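Long-range contacts in UBP3-associated protein BRE5 (Saccharomyces cerevisiae, PDB 2QIY), which works with UBP3 in de-ubiquitination, cleaving ubiquitin and leading to the subsequent mono-ubiquitination of sec23; this chain is its NTF2 domain: residues T125-P130 / D138-I143; D90-Q95 / I104-T109. All blocks are in the same frame, centred on the assembly; numbering follows the deposited sequence.

Contact 1 of 2, residues T125-P130 / D138-I143; sequences TFILLP and DITNDI
Phe126 and Asp142 lie side by side on the helix-facing side of two antiparallel strands, pointing the same way, with ring and carboxylate planes 40° apart and Asp142 OD1 3.7 Å from Phe126 CE2. With chi1 at 179°, the Asp142 side chain runs on opposite its own backbone nitrogen and brings the carboxylate alongside the ring; its OD2 is hydrogen-bonded to the hydroxyls of Tyr22 and Tyr37. At the ring's edge comes Ile139 CG2, while Tyr22 and Phe18 of helix 11-28 meet the ring edge-to-face. Leu128 continues this apolar layer, its CD2 4.0 Å from Ile139 CG1. A classic beta bulge interrupts the regular pairing, with Thr140 and Asn141 both set against Ile127: Ile127 N donates to Asn141 O at 3.0 Å, and Thr140 N donates to Ile127 O at 2.8 Å. Asn141 O also lies 3.1 Å from Phe126 CA in a CA-H...O contact. On the other face Ile127 CG2 rests on Thr140 OG1, and Ile127 packs on Ile127 of the second subunit.

Towards the turn the contact opens to solvent. There Leu129 is exposed and Asp138 partly so, although Leu129 CB still meets Thr140 CG2 at 3.5 Å. The backbone stays firm even here, Leu129 N meeting Asp138 O at 2.8 Å with an N-H...O angle of 174°. Replacing Asp142 by alanine is likely to leave the hydroxyls of Tyr22 and Tyr37 without their shared partner and part of the Phe126 ring without its neighbour. The chemistry implies a mainly aromatic and aliphatic core built round one buried carboxylate, whose charge the two tyrosine hydroxyls probably ease, within the hairpin of strands 120-130 and 137-147.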
loop_
_atom_site.group_PDB
_atom_site.type_symbol
_atom_site.label_atom_id
_atom_site.label_comp_id
_atom_site.label_asym_id
_atom_site.label_seq_id
_atom_site.Cartn_x
_atom_site.Cartn_y
_atom_site.Cartn_z
ATOM N N THR A 125 -0.721 -5.029 0.939
ATOM C CA THR A 125 -0.910 -4.759 2.356
ATOM C C THR A 125 -1.548 -5.955 3.021
ATOM O O THR A 125 -2.441 -6.571 2.446
ATOM C CB THR A 125 -1.802 -3.516 2.533
ATOM O OG1 THR A 125 -1.043 -2.383 2.092
ATOM C CG2 THR A 125 -2.160 -3.313 3.957
ATOM N N PHE A 126 -1.084 -6.269 4.224
ATOM C CA PHE A 126 -1.613 -7.379 5.032
ATOM C C PHE A 126 -1.980 -6.920 6.426
ATOM O O PHE A 126 -1.364 -5.984 6.970
ATOM C CB PHE A 126 -0.518 -8.413 5.246
ATOM C CG PHE A 126 0.078 -8.945 3.979
ATOM C CD1 PHE A 126 1.160 -8.284 3.375
ATOM C CD2 PHE A 126 -0.408 -10.134 3.405
ATOM C CE1 PHE A 126 1.728 -8.794 2.208
ATOM C CE2 PHE A 126 0.187 -10.655 2.249
ATOM C CZ PHE A 126 1.247 -9.971 1.659
ATOM N N ILE A 127 -2.956 -7.599 7.025
ATOM C CA ILE A 127 -3.188 -7.487 8.469
ATOM C C ILE A 127 -3.072 -8.888 9.065
ATOM O O ILE A 127 -3.700 -9.831 8.565
ATOM C CB ILE A 127 -4.564 -6.872 8.832
ATOM C CG1 ILE A 127 -4.636 -5.440 8.323
ATOM C CG2 ILE A 127 -4.764 -6.879 10.373
ATOM C CD1 ILE A 127 -3.753 -4.535 9.058
ATOM N N LEU A 128 -2.228 -9.004 10.082
ATOM C CA LEU A 128 -1.988 -10.251 10.812
ATOM C C LEU A 128 -2.637 -10.157 12.187
ATOM O O LEU A 128 -2.397 -9.208 12.945
ATOM C CB LEU A 128 -0.486 -10.508 10.987
ATOM C CG LEU A 128 0.381 -10.458 9.726
ATOM C CD1 LEU A 128 1.763 -10.964 10.085
ATOM C CD2 LEU A 128 -0.234 -11.297 8.611
ATOM N N LEU A 129 -3.433 -11.170 12.509
ATOM C CA LEU A 129 -4.137 -11.234 13.782
ATOM C C LEU A 129 -3.553 -12.381 14.632
ATOM O O LEU A 129 -3.488 -13.517 14.174
ATOM C CB LEU A 129 -5.620 -11.496 13.508
ATOM C CG LEU A 129 -6.525 -11.694 14.731
ATOM C CD1 LEU A 129 -6.804 -10.379 15.400
ATOM C CD2 LEU A 129 -7.823 -12.336 14.283
ATOM N N PRO A 130 -3.150 -12.101 15.882
ATOM C CA PRO A 130 -2.519 -13.208 16.619
ATOM C C PRO A 130 -3.507 -14.327 16.942
ATOM O O PRO A 130 -4.706 -14.080 17.062
ATOM C CB PRO A 130 -2.010 -12.551 17.908
ATOM C CG PRO A 130 -2.765 -11.252 18.036
ATOM C CD PRO A 130 -3.251 -10.859 16.672
ATOM N N ASP A 138 -2.674 -15.227 11.980
ATOM C CA ASP A 138 -3.476 -15.522 10.789
ATOM C C ASP A 138 -3.618 -14.232 9.975
ATOM O O ASP A 138 -3.814 -13.150 10.536
ATOM C CB ASP A 138 -4.880 -15.976 11.165
ATOM C CG ASP A 138 -4.955 -17.452 11.596
ATOM O OD1 ASP A 138 -3.963 -18.204 11.527
ATOM O OD2 ASP A 138 -6.057 -17.851 12.006
ATOM N N ILE A 139 -3.547 -14.362 8.652
ATOM C CA ILE A 139 -3.853 -13.240 7.754
ATOM C C ILE A 139 -5.357 -12.938 7.768
ATOM O O ILE A 139 -6.157 -13.801 7.456
ATOM C CB ILE A 139 -3.448 -13.552 6.280
ATOM C CG1 ILE A 139 -1.981 -13.933 6.183
ATOM C CG2 ILE A 139 -3.700 -12.341 5.409
ATOM C CD1 ILE A 139 -1.621 -14.572 4.835
ATOM N N THR A 140 -5.740 -11.720 8.130
ATOM C CA THR A 140 -7.162 -11.353 8.056
ATOM C C THR A 140 -7.476 -10.531 6.822
ATOM O O THR A 140 -8.636 -10.451 6.394
ATOM C CB THR A 140 -7.661 -10.617 9.318
ATOM O OG1 THR A 140 -6.929 -9.393 9.489
ATOM C CG2 THR A 140 -7.509 -11.508 10.547
ATOM N N ASN A 141 -6.442 -9.902 6.270
ATOM C CA ASN A 141 -6.573 -9.005 5.114
ATOM C C ASN A 141 -5.338 -9.063 4.261
ATOM O O ASN A 141 -4.207 -9.110 4.777
ATOM C CB ASN A 141 -6.750 -7.540 5.559
ATOM C CG ASN A 141 -8.023 -7.316 6.270
ATOM O OD1 ASN A 141 -9.045 -6.942 5.667
ATOM N ND2 ASN A 141 -8.011 -7.573 7.556
ATOM N N ASP A 142 -5.558 -9.041 2.952
ATOM C CA ASP A 142 -4.481 -9.155 1.977
ATOM C C ASP A 142 -4.956 -8.448 0.718
ATOM O O ASP A 142 -5.872 -8.934 0.068
ATOM C CB ASP A 142 -4.255 -10.645 1.712
ATOM C CG ASP A 142 -3.169 -10.913 0.687
ATOM O OD1 ASP A 142 -2.685 -9.968 0.034
ATOM O OD2 ASP A 142 -2.801 -12.110 0.556
ATOM N N ILE A 143 -4.357 -7.287 0.411
ATOM C CA ILE A 143 -4.759 -6.487 -0.769
ATOM C C ILE A 143 -3.528 -6.194 -1.601
ATOM O O ILE A 143 -2.520 -5.693 -1.073
ATOM C CB ILE A 143 -5.336 -5.094 -0.405
ATOM C CG1 ILE A 143 -6.545 -5.191 0.543
ATOM C CG2 ILE A 143 -5.637 -4.281 -1.729
ATOM C CD1 ILE A 143 -6.983 -3.799 1.066
#

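Contact 2 of 2, residues D90-Q95 / I104-T109; sequences DTIDFQ and ILIMAT
Thr91 OG1 and Thr109 OG1 stand 2.7 Å apart in a hydrogen bond between two hydroxyls on the same face of the hairpin. Both hydroxyls sit between backbone N and carbonyl carbon (chi1 70° and 76°), which brings the oxygens together above the strands while each methyl takes the place beside its own N. Water extends the bond in two directions. One bridges Thr109 OG1, at 2.6 Å, to Asp90 OD1. The other accepts from Thr91 OG1 at 2.6 Å and donates to Asp93 OD2 and to Met107 O, tying side chain to backbone across the strands. Asp93 OD2 also makes a salt bridge with Arg145 of the second subunit, so its charge is turned to the subunit interface.

Below the hydroxyls Thr109 O takes two donors, Asp90 N at 2.8 Å, in the carbonyl plane, and Thr91 N at 3.2 Å, tilted from it. From there the pairing runs regularly through Asp93 with Met107 and Gln95 with Leu105. Gln95 and Leu105 lie side by side towards the second subunit, and Gln95 NE2 hydrogen-bonds to Thr44 OG1 and Asp142 O of that subunit. On the other face packing takes over: Ile92 CG2 touches Ile106 CG2 at 4.3 Å, and Phe94 CB lies against Ile104 CG2 at the same distance and 3.3 Å from Leu105 O. The Phe94 ring leads away from strand 103-114, meeting Val11 and Cys15 of helix 11-28 and, in a cation-pi contact, Lys64 of the second subunit. Two donors on one carbonyl, with Asp90 and Thr91 both opposite Thr109, define a classic beta bulge in an antiparallel hairpin at one border of the NTF2-domain sheet.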
loop_
_atom_site.group_PDB
_atom_site.type_symbol
_atom_site.label_atom_id
_atom_site.label_comp_id
_atom_site.label_asym_id
_atom_site.label_seq_id
_atom_site.Cartn_x
_atom_site.Cartn_y
_atom_site.Cartn_z
ATOM N N ASP A 90 11.008 -4.556 -2.453
ATOM C CA ASP A 90 11.788 -3.319 -2.264
ATOM C C ASP A 90 11.692 -2.723 -0.849
ATOM O O ASP A 90 12.686 -2.235 -0.298
ATOM C CB ASP A 90 11.324 -2.225 -3.227
ATOM C CG ASP A 90 11.733 -2.473 -4.680
ATOM O OD1 ASP A 90 10.920 -2.116 -5.545
ATOM O OD2 ASP A 90 12.847 -2.972 -4.964
ATOM N N THR A 91 10.479 -2.691 -0.310
ATOM C CA THR A 91 10.212 -1.976 0.935
ATOM C C THR A 91 9.232 -2.713 1.830
ATOM O O THR A 91 8.346 -3.443 1.357
ATOM C CB THR A 91 9.630 -0.546 0.686
ATOM O OG1 THR A 91 8.303 -0.653 0.166
ATOM C CG2 THR A 91 10.474 0.229 -0.329
ATOM N N ILE A 92 9.400 -2.502 3.138
ATOM C CA ILE A 92 8.467 -3.019 4.115
ATOM C C ILE A 92 8.205 -1.884 5.104
ATOM O O ILE A 92 9.165 -1.231 5.569
ATOM C CB ILE A 92 9.066 -4.212 4.907
ATOM C CG1 ILE A 92 9.455 -5.365 3.951
ATOM C CG2 ILE A 92 8.098 -4.668 6.025
ATOM C CD1 ILE A 92 10.281 -6.490 4.582
ATOM N N ASP A 93 6.918 -1.678 5.413
ATOM C CA ASP A 93 6.475 -0.760 6.486
ATOM C C ASP A 93 5.536 -1.530 7.390
ATOM O O ASP A 93 4.754 -2.344 6.917
ATOM C CB ASP A 93 5.697 0.426 5.907
ATOM C CG ASP A 93 6.549 1.298 5.025
ATOM O OD1 ASP A 93 7.357 2.067 5.581
ATOM O OD2 ASP A 93 6.419 1.206 3.782
ATOM N N PHE A 94 5.601 -1.274 8.699
ATOM C CA PHE A 94 4.630 -1.908 9.593
ATOM C C PHE A 94 4.194 -0.993 10.710
ATOM O O PHE A 94 4.912 -0.050 11.082
ATOM C CB PHE A 94 5.185 -3.210 10.179
ATOM C CG PHE A 94 6.457 -3.019 10.966
ATOM C CD1 PHE A 94 6.411 -2.684 12.312
ATOM C CD2 PHE A 94 7.698 -3.157 10.345
ATOM C CE1 PHE A 94 7.587 -2.503 13.041
ATOM C CE2 PHE A 94 8.891 -2.968 11.073
ATOM C CZ PHE A 94 8.829 -2.641 12.408
ATOM N N GLN A 95 3.015 -1.302 11.259
ATOM C CA GLN A 95 2.535 -0.729 12.533
ATOM C C GLN A 95 1.697 -1.765 13.270
ATOM O O GLN A 95 1.151 -2.682 12.657
ATOM C CB GLN A 95 1.660 0.508 12.300
ATOM C CG GLN A 95 2.313 1.700 11.592
ATOM C CD GLN A 95 1.306 2.819 11.277
ATOM O OE1 GLN A 95 0.090 2.590 11.267
ATOM N NE2 GLN A 95 1.809 4.023 11.023
ATOM N N ILE A 104 -0.912 -6.797 13.453
ATOM C CA ILE A 104 0.163 -6.124 12.732
ATOM C C ILE A 104 -0.290 -5.756 11.325
ATOM O O ILE A 104 -0.771 -6.602 10.586
ATOM C CB ILE A 104 1.440 -7.001 12.641
ATOM C CG1 ILE A 104 1.843 -7.531 14.021
ATOM C CG2 ILE A 104 2.597 -6.193 11.996
ATOM C CD1 ILE A 104 2.840 -8.666 13.967
ATOM N N LEU A 105 -0.135 -4.479 10.985
ATOM C CA LEU A 105 -0.354 -3.941 9.634
ATOM C C LEU A 105 0.973 -3.933 8.912
ATOM O O LEU A 105 1.937 -3.350 9.413
ATOM C CB LEU A 105 -0.825 -2.481 9.754
ATOM C CG LEU A 105 -1.652 -1.727 8.688
ATOM C CD1 LEU A 105 -1.426 -0.197 8.634
ATOM C CD2 LEU A 105 -1.839 -2.386 7.306
ATOM N N ILE A 106 1.034 -4.583 7.741
ATOM C CA ILE A 106 2.248 -4.634 6.951
ATOM C C ILE A 106 1.986 -4.067 5.548
ATOM O O ILE A 106 0.999 -4.413 4.913
ATOM C CB ILE A 106 2.795 -6.095 6.818
ATOM C CG1 ILE A 106 3.013 -6.720 8.194
ATOM C CG2 ILE A 106 4.082 -6.117 5.990
ATOM C CD1 ILE A 106 3.403 -8.234 8.148
ATOM N N MET A 107 2.868 -3.208 5.060
ATOM C CA MET A 107 2.789 -2.845 3.635
ATOM C C MET A 107 4.094 -3.184 2.954
ATOM O O MET A 107 5.168 -2.849 3.475
ATOM C CB MET A 107 2.595 -1.352 3.443
ATOM C CG MET A 107 1.314 -0.780 3.864
ATOM S SD MET A 107 1.512 0.992 3.542
ATOM C CE MET A 107 1.382 1.008 1.784
ATOM N N ALA A 108 4.011 -3.825 1.787
ATOM C CA ALA A 108 5.198 -4.185 1.025
ATOM C C ALA A 108 5.097 -3.547 -0.351
ATOM O O ALA A 108 3.992 -3.370 -0.878
ATOM C CB ALA A 108 5.267 -5.675 0.893
ATOM N N THR A 109 6.221 -3.170 -0.948
ATOM C CA THR A 109 6.135 -2.725 -2.348
ATOM C C THR A 109 7.277 -3.363 -3.076
ATOM O O THR A 109 8.303 -3.714 -2.466
ATOM C CB THR A 109 6.248 -1.179 -2.563
ATOM O OG1 THR A 109 7.619 -0.750 -2.431
ATOM C CG2 THR A 109 5.373 -0.398 -1.587
HETATM O O HOH W 1 8.880 -0.119 -4.665
HETATM O O HOH W 2 6.349 -0.743 1.921
#

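Contacts 1 and 2 are two hairpins in the antiparallel part of one mixed sheet, joined where strand 103-114 pairs with strand 120-130: Phe126 and Leu128 bond through their backbones to Ile106 and Ile104, and Ile127 packs on Leu105. Both are mostly buried, and both carry a classic bulge. Contact 1 lies deeper in the sheet, and its helix-facing side forms an aromatic and aliphatic core under helix 11-28. Contact 2 includes the outermost strand, 85-97, and is more polar, with threonine hydroxyls, waters and an aspartate on its dimer-facing side. That face of both contacts meets the second subunit, so that contact 2 of one subunit meets contact 1 of the other.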